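Local coordinates for protein nitrophorin Cim l NP (Cimex lectularius, PDB 2IMQ) that carries nitric oxide on a heme group in bed-bug saliva and delivers it to the host during feeding, causing vasodilation, at residues M84-Y89 against G116-S121; K77-E82 against T104-V109; A41-G46 against F131-M136; Y148-R153 against L166-D171. All coordinates share one frame; numbering follows the deposited sequence.

Contact 1. Residues M84-Y89 against G116-S121. With HEM (protoporphyrin IX containing Fe), chain B.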
# COMPACT_ATOMS: atom_id res chain seq x y z
N MET A 84 8.77 -0.86 8.14
CA MET A 84 7.93 -0.19 7.13
C MET A 84 8.75 0.84 6.34
O MET A 84 9.65 1.46 6.86
CB MET A 84 6.75 0.55 7.71
CG MET A 84 5.70 -0.31 8.44
SD MET A 84 4.46 0.65 9.19
CE MET A 84 5.35 1.07 10.65
N GLY A 85 8.35 1.07 5.10
CA GLY A 85 8.89 2.13 4.28
C GLY A 85 7.73 2.73 3.48
O GLY A 85 6.88 2.00 2.93
N LEU A 86 7.68 4.07 3.39
CA LEU A 86 6.69 4.73 2.57
C LEU A 86 7.38 5.88 1.85
O LEU A 86 8.01 6.73 2.49
CB LEU A 86 5.56 5.33 3.40
CG LEU A 86 4.43 6.08 2.68
CD1 LEU A 86 3.67 5.18 1.68
CD2 LEU A 86 3.52 6.71 3.70
N THR A 87 7.20 5.92 0.53
CA THR A 87 7.76 6.99 -0.30
C THR A 87 6.62 7.55 -1.13
O THR A 87 5.86 6.78 -1.73
CB THR A 87 8.88 6.45 -1.17
OG1 THR A 87 9.85 5.78 -0.36
CG2 THR A 87 9.59 7.60 -1.88
N VAL A 88 6.58 8.89 -1.27
CA VAL A 88 5.61 9.54 -2.12
C VAL A 88 6.36 10.44 -3.10
O VAL A 88 7.19 11.23 -2.67
CB VAL A 88 4.58 10.35 -1.29
CG1 VAL A 88 3.58 10.94 -2.20
CG2 VAL A 88 3.88 9.43 -0.28
N TYR A 89 6.02 10.30 -4.38
CA TYR A 89 6.56 11.13 -5.45
C TYR A 89 5.42 11.88 -6.10
O TYR A 89 4.29 11.39 -6.21
CB TYR A 89 7.21 10.24 -6.53
CG TYR A 89 8.31 9.38 -6.08
CD1 TYR A 89 8.07 8.08 -5.70
CD2 TYR A 89 9.61 9.84 -6.03
CE1 TYR A 89 9.11 7.26 -5.30
CE2 TYR A 89 10.65 9.02 -5.64
CZ TYR A 89 10.39 7.69 -5.27
OH TYR A 89 11.40 6.88 -4.83
N GLY A 116 2.71 -0.27 13.70
CA GLY A 116 2.12 1.04 13.68
C GLY A 116 1.90 1.44 12.25
O GLY A 116 1.39 0.63 11.48
N GLY A 117 2.29 2.66 11.90
CA GLY A 117 2.17 3.09 10.58
C GLY A 117 2.79 4.44 10.34
O GLY A 117 3.40 5.06 11.25
N ILE A 118 2.66 4.88 9.11
CA ILE A 118 3.21 6.17 8.58
C ILE A 118 2.13 6.83 7.80
O ILE A 118 1.44 6.18 7.00
CB ILE A 118 4.39 5.90 7.67
CG1 ILE A 118 5.48 5.04 8.35
CG2 ILE A 118 5.04 7.24 7.15
CD1 ILE A 118 6.49 4.50 7.44
N VAL A 119 1.99 8.16 7.97
CA VAL A 119 1.12 8.90 7.11
C VAL A 119 1.88 10.09 6.52
O VAL A 119 2.42 10.87 7.27
CB VAL A 119 -0.12 9.50 7.84
CG1 VAL A 119 -1.07 10.03 6.85
CG2 VAL A 119 -0.78 8.51 8.69
N THR A 120 1.88 10.20 5.22
CA THR A 120 2.48 11.36 4.51
C THR A 120 1.38 12.06 3.79
O THR A 120 0.61 11.47 3.03
CB THR A 120 3.57 10.85 3.55
OG1 THR A 120 4.67 10.35 4.30
CG2 THR A 120 4.11 11.96 2.65
N SER A 121 1.31 13.40 3.99
CA SER A 121 0.26 14.21 3.43
C SER A 121 0.84 15.47 2.77
O SER A 121 1.87 15.95 3.16
CB SER A 121 -0.73 14.67 4.52
OG SER A 121 -1.33 13.55 5.18
CHA HEM B . 14.80 3.98 0.43
CHB HEM B . 11.85 0.94 -1.92
CHC HEM B . 13.91 -2.78 0.33
CHD HEM B . 16.62 0.17 2.90
C1A HEM B . 13.85 3.51 -0.43
C2A HEM B . 13.04 4.29 -1.34
C3A HEM B . 12.20 3.43 -1.96
C4A HEM B . 12.48 2.10 -1.49
CMA HEM B . 11.19 3.78 -3.03
CAA HEM B . 13.11 5.82 -1.58
CBA HEM B . 14.03 5.95 -2.83
CGA HEM B . 14.29 7.40 -3.18
O1A HEM B . 15.12 8.03 -2.53
O2A HEM B . 13.71 7.92 -4.16
C1B HEM B . 12.17 -0.32 -1.52
C2B HEM B . 11.56 -1.53 -2.02
C3B HEM B . 12.12 -2.57 -1.41
C4B HEM B . 13.12 -2.05 -0.52
CMB HEM B . 10.49 -1.39 -3.05
CAB HEM B . 11.82 -4.05 -1.57
CBB HEM B . 11.21 -4.52 -2.66
C1C HEM B . 14.86 -2.37 1.21
C2C HEM B . 15.63 -3.18 2.11
C3C HEM B . 16.43 -2.35 2.78
C4C HEM B . 16.09 -1.00 2.42
CMC HEM B . 15.69 -4.71 2.15
CAC HEM B . 17.46 -2.73 3.82
CBC HEM B . 17.14 -3.37 4.94
C1D HEM B . 16.33 1.45 2.50
C2D HEM B . 16.88 2.63 3.13
C3D HEM B . 16.35 3.80 2.35
C4D HEM B . 15.50 3.24 1.34
CMD HEM B . 17.85 2.68 4.31
CAD HEM B . 16.68 5.26 2.68
CBD HEM B . 18.15 5.45 2.32
CGD HEM B . 18.49 6.91 2.28
O1D HEM B . 19.69 7.21 2.00
O2D HEM B . 17.56 7.73 2.53
NA HEM B . 13.50 2.17 -0.54
NB HEM B . 13.10 -0.67 -0.59
NC HEM B . 15.15 -1.05 1.44
ND HEM B . 15.50 1.86 1.46
FE HEM B . 14.43 0.57 0.35
O HOH W 1 7.08 9.05 3.74

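Contact 2. Residues K77-E82 against T104-V109. With HEM (protoporphyrin IX containing Fe), chain B.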
# COMPACT_ATOMS: atom_id res chain seq x y z
N LYS A 77 8.63 12.69 0.07
CA LYS A 77 9.15 12.14 1.30
C LYS A 77 9.42 10.64 1.15
O LYS A 77 8.67 9.92 0.49
CB LYS A 77 8.12 12.32 2.43
CG LYS A 77 8.67 12.04 3.83
CD LYS A 77 9.68 13.11 4.29
CE LYS A 77 10.25 12.80 5.71
NZ LYS A 77 10.72 11.41 6.03
N ASN A 78 10.50 10.17 1.77
CA ASN A 78 10.70 8.76 2.15
C ASN A 78 10.78 8.67 3.63
O ASN A 78 11.48 9.49 4.27
CB ASN A 78 11.99 8.20 1.55
CG ASN A 78 12.39 6.86 2.11
OD1 ASN A 78 13.26 6.77 2.99
ND2 ASN A 78 11.70 5.82 1.68
N THR A 79 10.09 7.67 4.20
CA THR A 79 10.12 7.45 5.61
C THR A 79 10.35 5.98 5.82
O THR A 79 9.63 5.17 5.24
CB THR A 79 8.79 7.83 6.25
OG1 THR A 79 8.50 9.19 5.96
CG2 THR A 79 8.86 7.69 7.75
N ILE A 80 11.31 5.60 6.63
CA ILE A 80 11.51 4.22 7.02
C ILE A 80 11.56 4.02 8.52
O ILE A 80 12.06 4.86 9.31
CB ILE A 80 12.76 3.59 6.35
CG1 ILE A 80 14.03 4.30 6.79
CG2 ILE A 80 12.60 3.58 4.83
CD1 ILE A 80 15.33 3.68 6.23
N THR A 81 11.04 2.88 8.92
CA THR A 81 11.18 2.35 10.27
C THR A 81 11.87 1.01 10.17
O THR A 81 12.36 0.62 9.10
CB THR A 81 9.83 2.24 10.99
OG1 THR A 81 9.04 1.22 10.36
CG2 THR A 81 9.02 3.50 10.90
N GLU A 82 11.93 0.25 11.25
CA GLU A 82 12.52 -1.05 11.10
C GLU A 82 11.72 -2.00 10.18
O GLU A 82 12.34 -2.84 9.54
CB GLU A 82 12.77 -1.70 12.47
CG GLU A 82 14.17 -1.42 13.00
CD GLU A 82 15.21 -2.14 12.18
OE1 GLU A 82 15.28 -3.40 12.26
OE2 GLU A 82 15.94 -1.47 11.43
N THR A 104 4.63 14.44 7.50
CA THR A 104 4.58 12.99 7.77
C THR A 104 4.55 12.74 9.25
O THR A 104 5.21 13.46 10.03
CB THR A 104 5.82 12.32 7.19
OG1 THR A 104 5.74 12.33 5.76
CG2 THR A 104 5.88 10.84 7.54
N ILE A 105 3.73 11.80 9.69
CA ILE A 105 3.78 11.30 11.03
C ILE A 105 4.10 9.81 11.02
O ILE A 105 3.81 9.09 10.06
CB ILE A 105 2.42 11.53 11.81
CG1 ILE A 105 1.29 10.70 11.21
CG2 ILE A 105 2.09 13.06 11.93
CD1 ILE A 105 0.28 10.26 12.22
N ILE A 106 4.74 9.38 12.08
CA ILE A 106 4.94 7.99 12.34
C ILE A 106 4.21 7.69 13.64
O ILE A 106 4.34 8.45 14.63
CB ILE A 106 6.44 7.69 12.50
CG1 ILE A 106 7.20 7.95 11.21
CG2 ILE A 106 6.65 6.28 12.85
CD1 ILE A 106 8.69 7.80 11.29
N VAL A 107 3.51 6.56 13.65
CA VAL A 107 2.79 6.08 14.82
C VAL A 107 3.38 4.73 15.17
O VAL A 107 3.46 3.83 14.31
CB VAL A 107 1.27 5.93 14.59
CG1 VAL A 107 0.65 5.19 15.78
CG2 VAL A 107 0.62 7.29 14.39
N THR A 108 3.73 4.50 16.41
CA THR A 108 4.16 3.17 16.78
C THR A 108 3.39 2.72 17.98
O THR A 108 3.07 3.53 18.86
CB THR A 108 5.67 3.08 16.95
OG1 THR A 108 6.12 4.10 17.85
CG2 THR A 108 6.37 3.42 15.63
N VAL A 109 3.07 1.44 18.02
CA VAL A 109 2.12 0.93 18.98
C VAL A 109 2.77 0.01 20.02
O VAL A 109 2.16 -0.28 21.07
CB VAL A 109 0.91 0.27 18.27
CG1 VAL A 109 0.17 1.29 17.39
CG2 VAL A 109 1.36 -0.83 17.42
CHA HEM B . 14.80 3.98 0.43
CHB HEM B . 11.85 0.94 -1.92
CHC HEM B . 13.91 -2.78 0.33
CHD HEM B . 16.62 0.17 2.90
C1A HEM B . 13.85 3.51 -0.43
C2A HEM B . 13.04 4.29 -1.34
C3A HEM B . 12.20 3.43 -1.96
C4A HEM B . 12.48 2.10 -1.49
CMA HEM B . 11.19 3.78 -3.03
CAA HEM B . 13.11 5.82 -1.58
CBA HEM B . 14.03 5.95 -2.83
CGA HEM B . 14.29 7.40 -3.18
O1A HEM B . 15.12 8.03 -2.53
O2A HEM B . 13.71 7.92 -4.16
C1B HEM B . 12.17 -0.32 -1.52
C2B HEM B . 11.56 -1.53 -2.02
C3B HEM B . 12.12 -2.57 -1.41
C4B HEM B . 13.12 -2.05 -0.52
CMB HEM B . 10.49 -1.39 -3.05
CAB HEM B . 11.82 -4.05 -1.57
CBB HEM B . 11.21 -4.52 -2.66
C1C HEM B . 14.86 -2.37 1.21
C2C HEM B . 15.63 -3.18 2.11
C3C HEM B . 16.43 -2.35 2.78
C4C HEM B . 16.09 -1.00 2.42
CMC HEM B . 15.69 -4.71 2.15
CAC HEM B . 17.46 -2.73 3.82
CBC HEM B . 17.14 -3.37 4.94
C1D HEM B . 16.33 1.45 2.50
C2D HEM B . 16.88 2.63 3.13
C3D HEM B . 16.35 3.80 2.35
C4D HEM B . 15.50 3.24 1.34
CMD HEM B . 17.85 2.68 4.31
CAD HEM B . 16.68 5.26 2.68
CBD HEM B . 18.15 5.45 2.32
CGD HEM B . 18.49 6.91 2.28
O1D HEM B . 19.69 7.21 2.00
O2D HEM B . 17.56 7.73 2.53
NA HEM B . 13.50 2.17 -0.54
NB HEM B . 13.10 -0.67 -0.59
NC HEM B . 15.15 -1.05 1.44
ND HEM B . 15.50 1.86 1.46
FE HEM B . 14.43 0.57 0.35

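Contact 3. Residues A41-G46 against F131-M136. With HEM (protoporphyrin IX containing Fe), chain B.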
# COMPACT_ATOMS: atom_id res chain seq x y z
N ALA A 41 3.00 6.42 -5.00
CA ALA A 41 3.33 6.07 -3.64
C ALA A 41 3.79 4.61 -3.60
O ALA A 41 3.17 3.76 -4.27
CB ALA A 41 2.18 6.27 -2.73
N VAL A 42 4.86 4.36 -2.87
CA VAL A 42 5.46 3.04 -2.70
C VAL A 42 5.54 2.67 -1.24
O VAL A 42 6.17 3.39 -0.47
CB VAL A 42 6.90 3.03 -3.29
CG1 VAL A 42 7.52 1.64 -3.17
CG2 VAL A 42 6.86 3.53 -4.78
N ALA A 43 4.94 1.56 -0.85
CA ALA A 43 4.95 1.14 0.54
C ALA A 43 5.54 -0.27 0.58
O ALA A 43 5.18 -1.16 -0.21
CB ALA A 43 3.56 1.12 1.16
N VAL A 44 6.41 -0.48 1.52
CA VAL A 44 6.96 -1.81 1.77
C VAL A 44 6.87 -2.17 3.24
O VAL A 44 6.83 -1.30 4.11
CB VAL A 44 8.41 -1.97 1.33
CG1 VAL A 44 8.49 -1.96 -0.10
CG2 VAL A 44 9.29 -0.92 1.91
N GLN A 45 6.77 -3.47 3.49
CA GLN A 45 6.82 -4.03 4.79
C GLN A 45 7.88 -5.07 4.77
O GLN A 45 7.99 -5.87 3.84
CB GLN A 45 5.48 -4.66 5.16
CG GLN A 45 5.56 -5.46 6.46
CD GLN A 45 4.27 -5.94 6.97
OE1 GLN A 45 3.21 -5.35 6.74
NE2 GLN A 45 4.37 -7.00 7.76
N GLY A 46 8.64 -5.11 5.86
CA GLY A 46 9.71 -6.07 5.94
C GLY A 46 10.50 -5.96 7.23
O GLY A 46 9.96 -5.67 8.31
N PHE A 131 -1.41 9.65 2.28
CA PHE A 131 -1.00 8.25 2.05
C PHE A 131 -0.55 7.60 3.34
O PHE A 131 0.34 8.12 4.02
CB PHE A 131 0.14 8.18 1.03
CG PHE A 131 -0.27 8.60 -0.34
CD1 PHE A 131 -0.33 9.94 -0.69
CD2 PHE A 131 -0.74 7.67 -1.24
CE1 PHE A 131 -0.75 10.31 -1.95
CE2 PHE A 131 -1.15 8.04 -2.49
CZ PHE A 131 -1.18 9.37 -2.84
N THR A 132 -1.17 6.47 3.69
CA THR A 132 -0.87 5.72 4.87
C THR A 132 -0.36 4.35 4.49
O THR A 132 -0.88 3.71 3.60
CB THR A 132 -2.14 5.56 5.72
OG1 THR A 132 -2.53 6.85 6.15
CG2 THR A 132 -1.94 4.70 6.96
N THR A 133 0.62 3.91 5.26
CA THR A 133 0.91 2.46 5.35
C THR A 133 0.93 2.02 6.82
O THR A 133 1.10 2.85 7.73
CB THR A 133 2.21 2.09 4.61
OG1 THR A 133 2.27 0.66 4.40
CG2 THR A 133 3.44 2.48 5.33
N SER A 134 0.75 0.73 7.08
CA SER A 134 0.69 0.24 8.43
C SER A 134 1.16 -1.19 8.47
O SER A 134 1.23 -1.89 7.45
CB SER A 134 -0.71 0.38 8.96
OG SER A 134 -1.63 -0.38 8.17
N ARG A 135 1.45 -1.63 9.68
CA ARG A 135 2.03 -2.97 9.89
C ARG A 135 1.65 -3.42 11.29
O ARG A 135 1.83 -2.68 12.26
CB ARG A 135 3.55 -2.91 9.77
CG ARG A 135 4.31 -4.19 9.92
CD ARG A 135 4.46 -4.72 11.28
NE ARG A 135 5.57 -5.66 11.29
CZ ARG A 135 5.91 -6.37 12.34
NH1 ARG A 135 5.26 -6.18 13.46
NH2 ARG A 135 6.92 -7.22 12.26
N MET A 136 1.07 -4.60 11.39
CA MET A 136 0.71 -5.16 12.69
C MET A 136 1.10 -6.64 12.68
O MET A 136 1.01 -7.32 11.65
CB MET A 136 -0.76 -5.04 12.94
CG MET A 136 -1.20 -5.35 14.34
SD MET A 136 -0.47 -4.27 15.54
CE MET A 136 -1.28 -2.71 15.14
CHA HEM B . 14.80 3.98 0.43
CHB HEM B . 11.85 0.94 -1.92
CHC HEM B . 13.91 -2.78 0.33
CHD HEM B . 16.62 0.17 2.90
C1A HEM B . 13.85 3.51 -0.43
C2A HEM B . 13.04 4.29 -1.34
C3A HEM B . 12.20 3.43 -1.96
C4A HEM B . 12.48 2.10 -1.49
CMA HEM B . 11.19 3.78 -3.03
CAA HEM B . 13.11 5.82 -1.58
CBA HEM B . 14.03 5.95 -2.83
CGA HEM B . 14.29 7.40 -3.18
O1A HEM B . 15.12 8.03 -2.53
O2A HEM B . 13.71 7.92 -4.16
C1B HEM B . 12.17 -0.32 -1.52
C2B HEM B . 11.56 -1.53 -2.02
C3B HEM B . 12.12 -2.57 -1.41
C4B HEM B . 13.12 -2.05 -0.52
CMB HEM B . 10.49 -1.39 -3.05
CAB HEM B . 11.82 -4.05 -1.57
CBB HEM B . 11.21 -4.52 -2.66
C1C HEM B . 14.86 -2.37 1.21
C2C HEM B . 15.63 -3.18 2.11
C3C HEM B . 16.43 -2.35 2.78
C4C HEM B . 16.09 -1.00 2.42
CMC HEM B . 15.69 -4.71 2.15
CAC HEM B . 17.46 -2.73 3.82
CBC HEM B . 17.14 -3.37 4.94
C1D HEM B . 16.33 1.45 2.50
C2D HEM B . 16.88 2.63 3.13
C3D HEM B . 16.35 3.80 2.35
C4D HEM B . 15.50 3.24 1.34
CMD HEM B . 17.85 2.68 4.31
CAD HEM B . 16.68 5.26 2.68
CBD HEM B . 18.15 5.45 2.32
CGD HEM B . 18.49 6.91 2.28
O1D HEM B . 19.69 7.21 2.00
O2D HEM B . 17.56 7.73 2.53
NA HEM B . 13.50 2.17 -0.54
NB HEM B . 13.10 -0.67 -0.59
NC HEM B . 15.15 -1.05 1.44
ND HEM B . 15.50 1.86 1.46
FE HEM B . 14.43 0.57 0.35
O HOH W 2 4.18 -1.16 5.25
O HOH W 3 2.37 -3.07 5.31
O HOH W 4 3.36 -7.97 10.34
O HOH W 5 7.53 -6.62 9.19

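Contact 4. Residues Y148-R153 against L166-D171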
# COMPACT_ATOMS: atom_id res chain seq x y z
N TYR A 148 -5.55 -6.51 13.21
CA TYR A 148 -5.53 -5.77 11.94
C TYR A 148 -4.69 -4.49 12.10
O TYR A 148 -4.65 -3.85 13.13
CB TYR A 148 -6.95 -5.46 11.50
CG TYR A 148 -7.83 -6.69 11.40
CD1 TYR A 148 -8.96 -6.84 12.18
CD2 TYR A 148 -7.48 -7.75 10.59
CE1 TYR A 148 -9.74 -7.99 12.13
CE2 TYR A 148 -8.24 -8.91 10.56
CZ TYR A 148 -9.37 -9.02 11.30
OH TYR A 148 -10.07 -10.18 11.26
N ALA A 149 -4.05 -4.09 10.99
CA ALA A 149 -3.13 -2.97 10.97
C ALA A 149 -3.89 -1.65 10.78
O ALA A 149 -3.69 -0.91 9.82
CB ALA A 149 -2.06 -3.17 9.93
N TYR A 150 -4.75 -1.36 11.73
CA TYR A 150 -5.50 -0.13 11.80
C TYR A 150 -5.20 0.57 13.13
O TYR A 150 -5.08 -0.08 14.18
CB TYR A 150 -7.00 -0.37 11.74
CG TYR A 150 -7.82 0.91 11.72
CD1 TYR A 150 -8.01 1.57 10.55
CD2 TYR A 150 -8.39 1.42 12.87
CE1 TYR A 150 -8.72 2.74 10.52
CE2 TYR A 150 -9.11 2.57 12.85
CZ TYR A 150 -9.31 3.23 11.67
OH TYR A 150 -10.01 4.43 11.62
N ASP A 151 -5.06 1.89 13.09
CA ASP A 151 -5.10 2.71 14.27
C ASP A 151 -5.75 4.01 13.83
O ASP A 151 -5.51 4.53 12.74
CB ASP A 151 -3.66 2.94 14.72
CG ASP A 151 -3.55 3.62 16.08
OD1 ASP A 151 -3.85 4.82 16.16
OD2 ASP A 151 -3.15 3.00 17.09
N THR A 152 -6.53 4.60 14.73
CA THR A 152 -7.32 5.79 14.33
C THR A 152 -6.39 6.95 14.04
O THR A 152 -6.74 7.81 13.28
CB THR A 152 -8.32 6.18 15.41
OG1 THR A 152 -7.62 6.28 16.63
CG2 THR A 152 -9.35 5.12 15.57
N ARG A 153 -5.20 6.97 14.65
CA ARG A 153 -4.22 8.02 14.41
C ARG A 153 -3.68 8.05 13.00
O ARG A 153 -3.11 9.03 12.56
CB ARG A 153 -3.05 7.88 15.37
CG ARG A 153 -3.42 8.14 16.86
CD ARG A 153 -2.28 7.81 17.75
NE ARG A 153 -2.14 6.36 17.94
CZ ARG A 153 -1.18 5.77 18.66
NH1 ARG A 153 -0.29 6.51 19.30
NH2 ARG A 153 -1.13 4.45 18.76
N LEU A 166 -7.50 10.11 0.10
CA LEU A 166 -6.80 9.26 1.03
C LEU A 166 -6.59 7.90 0.47
O LEU A 166 -7.49 7.30 -0.12
CB LEU A 166 -7.54 9.13 2.34
CG LEU A 166 -7.78 10.48 3.06
CD1 LEU A 166 -9.11 10.88 2.78
CD2 LEU A 166 -7.46 10.35 4.52
N PHE A 167 -5.40 7.40 0.67
CA PHE A 167 -5.00 6.03 0.27
C PHE A 167 -4.31 5.34 1.42
O PHE A 167 -3.52 5.95 2.12
CB PHE A 167 -4.06 6.13 -0.95
CG PHE A 167 -4.72 6.85 -2.11
CD1 PHE A 167 -4.57 8.22 -2.28
CD2 PHE A 167 -5.53 6.17 -2.99
CE1 PHE A 167 -5.24 8.86 -3.32
CE2 PHE A 167 -6.20 6.81 -4.02
CZ PHE A 167 -6.05 8.18 -4.17
N TRP A 168 -4.59 4.07 1.60
CA TRP A 168 -3.97 3.29 2.63
C TRP A 168 -3.51 2.04 1.91
O TRP A 168 -4.30 1.29 1.33
CB TRP A 168 -4.99 2.92 3.70
CG TRP A 168 -4.45 2.39 5.00
CD1 TRP A 168 -3.47 1.51 5.20
CD2 TRP A 168 -4.88 2.80 6.27
NE1 TRP A 168 -3.26 1.30 6.54
CE2 TRP A 168 -4.13 2.09 7.23
CE3 TRP A 168 -5.87 3.69 6.73
CZ2 TRP A 168 -4.31 2.26 8.56
CZ3 TRP A 168 -6.04 3.84 8.09
CH2 TRP A 168 -5.26 3.14 8.97
N ILE A 169 -2.21 1.82 1.95
CA ILE A 169 -1.54 0.78 1.15
C ILE A 169 -0.57 -0.01 2.00
O ILE A 169 0.17 0.56 2.80
CB ILE A 169 -0.80 1.38 -0.07
CG1 ILE A 169 0.18 2.48 0.34
CG2 ILE A 169 -1.84 1.89 -1.06
CD1 ILE A 169 1.03 2.95 -0.89
N GLY A 170 -0.59 -1.32 1.83
CA GLY A 170 0.30 -2.19 2.56
C GLY A 170 -0.43 -3.47 2.89
O GLY A 170 -1.58 -3.71 2.48
N ASP A 171 0.27 -4.29 3.64
CA ASP A 171 -0.28 -5.53 4.15
C ASP A 171 -1.01 -5.18 5.45
O ASP A 171 -0.36 -4.81 6.46
CB ASP A 171 0.79 -6.57 4.37
CG ASP A 171 0.30 -7.85 4.97
OD1 ASP A 171 -0.92 -7.92 5.30
OD2 ASP A 171 1.13 -8.77 5.10

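Contact 1. Residues M84-Y89 against G116-S121
The hydroxyl oxygen OG1 of T120 is gripped by two partners while it also lies against the methyl CD2 of L86. A water 2.8 Å from T120 OG1 donates to the carbonyl O of L86 and so ties the facing strands together; the second partner is the hydroxyl of T104 on the next strand. With OG1 opposite its own carbonyl carbon (chi1 -69°), T120 has its methyl left over for V88, and the two side chains meet tip to tip, CG2 to CG2, at 3.9 Å. Threonine suits the place because one branch serves a buried polar chain and the other an apolar layer. Strands 84-91 and 116-124 belong to different sheets of the beta-sandwich of the DNase I-like fold, and here they face each other almost parallel, 9° apart. Between them L86 and I118 lie alongside each other, pointing opposite ways, L86 CD2 touching I118 CG2 at 3.8 Å. M84 bends at its thioether (chi3 -81°), which brings SD to 3.6 Å from CA of G117 and CE close to the G117 nitrogen. The two glycines admit this long, flexible chain, and at the backbone angles of G116 a side chain would collide with the preceding carbonyl oxygen. T87 and Y89, on the other face of the strand, line the heme pocket: Y89 OH donates a 2.6 Å bond to propionate oxygen O2A, which lies at the ring edge and in its plane.

Contact 2. Residues K77-E82 against T104-V109
At one border of the beta-sandwich the outermost strands of the two sheets, 73-80 and 103-108, lie over each other, their directions differing by 14°. T79 occupies the middle of this contact with both branches. Its methyl CG2 comes 3.5 Å from CD1 of I106 as the two side chains run antiparallel past one another, while its OG1 meets the methyl of T104 tip to tip, T79 OG1 to T104 CG2 being 3.5 Å. T104 in turn sets its OG1 against the aliphatic part of K77, 3.5 Å from K77 CG, and bonds T120 with the same oxygen. The lysine chain folds back on its own strand through bends at chi2 (70°) and chi4. Its NZ donates to N78 O at 2.7 Å, from above the carbonyl plane, and to T79 OG1 at 3.1 Å. On the other face of strand 73-80, N78 and I80 line the heme, with I80 CD1 3.3 Å from the porphyrin methyl CMD. Threonines and a lysine fit a partly buried border because they offer carbon to the facing strand and satisfy their polar ends locally; adhesion between the two strands here therefore rests on van der Waals contact, carbon on carbon and hydroxyl oxygen on carbon, and the direct polar bonds stay within each sheet.

Contact 3. Residues A41-G46 against F131-M136
Q45 reaches across to R135 on the facing strand, and its chain can be followed outward atom by atom. CB points toward strand 127-135, and with CG opposite the backbone N (chi1 171°) and the chain extended beyond it, the amide is carried over the base of the arginine. CG lies 3.9 Å from R135 CG, and CD presses closer on the same methylene, 3.4 Å from R135 CG. At the tip the amide divides its two ends: OE1 takes a water 2.8 Å away that also lies by the carbonyl of S134, though this water has more acceptors near it than protons to give. NE2 makes a weak bond to another water, which donates to M136 O and sits above one face of the R135 guanidinium. The two side chains cross at about a right angle, their flat groups 45° apart. A bend at chi2 (-75°) turns the arginine's far end aside, where NE donates to a water 3.0 Å away in the guanidinium plane; that water donates to G46 O, and NH1 of R135 bonds S115. Deeper in, strand 39-46 presents alanines: A43 CB rests 3.5 Å from T133 OG1, a hydroxyl that bonds I169 O and accepts from a water shared with V44 O. The short A41 lets the F131 ring come close, its CB packing obliquely 3.6 Å from F131 CD2. Small residues on one strand against a hydroxyl and a ring on the other join central strands of two sheets, as in the DNase I-like beta-sandwich core.

Contact 4. Residues Y148-R153 against L166-D171
Y150 and W168 lie with their ring planes only 18° apart, but displaced so far along their planes that little of one ring covers the other. The centroid of the Y150 ring is 5.4 Å from that of the W168 six-membered ring, and the closest carbons, Y150 CD1 and W168 CH2, are 3.5 Å apart. The side chains as a whole cross at about a right angle. The indole stands up from its strand because CG is opposite the backbone N (chi1 -166°), and its benzene part enters the loop among backbone carbonyls. A149 O approaches CZ2 of W168 obliquely at 3.5 Å, whereas D151 O lies at the edge of the indole, near its plane, 4.0 Å from CH2. Tryptophan fits here because its broad ring system spans from the strand to the loop and still carries a polar N-H: NE1 bonds the hydroxyl of S134, which also bonds A149 O. The loop is shaped locally. A149 centres an inverse gamma turn, and D151 forms an Asx turn by accepting from R153 N on the anti lone pair of OD1. R153 then grips the same carboxylate side-on, NE to OD1 at 2.9 Å and NH2 to OD2 at 3.0 Å; both oxygens lie close to the guanidinium plane, although both nitrogens sit well out of the carboxylate plane, so the flat groups are tilted against each other. At the other end A149 CB nears the carbonyl of D171, whose carboxylate is held by N15 and R175. W168, G170, D171, N173 and R175 match the W-x-G-D-x-N-x-R signature of the inositol polyphosphate 5-phosphatases, a family this heme carrier resembles in sequence.

Contacts 2, 1 and 3 succeed one another across the sandwich, from the outermost strands 73-80 and 103-108 inward, with neighbouring centres about 6 Å apart. Each pairs a strand of the six-stranded sheet with one of the five-stranded sheet, and the heme lies beyond the former. Contact 4, its centre about 8 Å from that of contact 3, instead joins strand 165-169 to the loop preceding it. Along the chain the segments of contacts 1 and 2 alternate, both fall between the two segments of contact 3, and contact 4 follows. The interior layer is thus continuous, and the sheet that lines the heme pocket is backed by the second sheet.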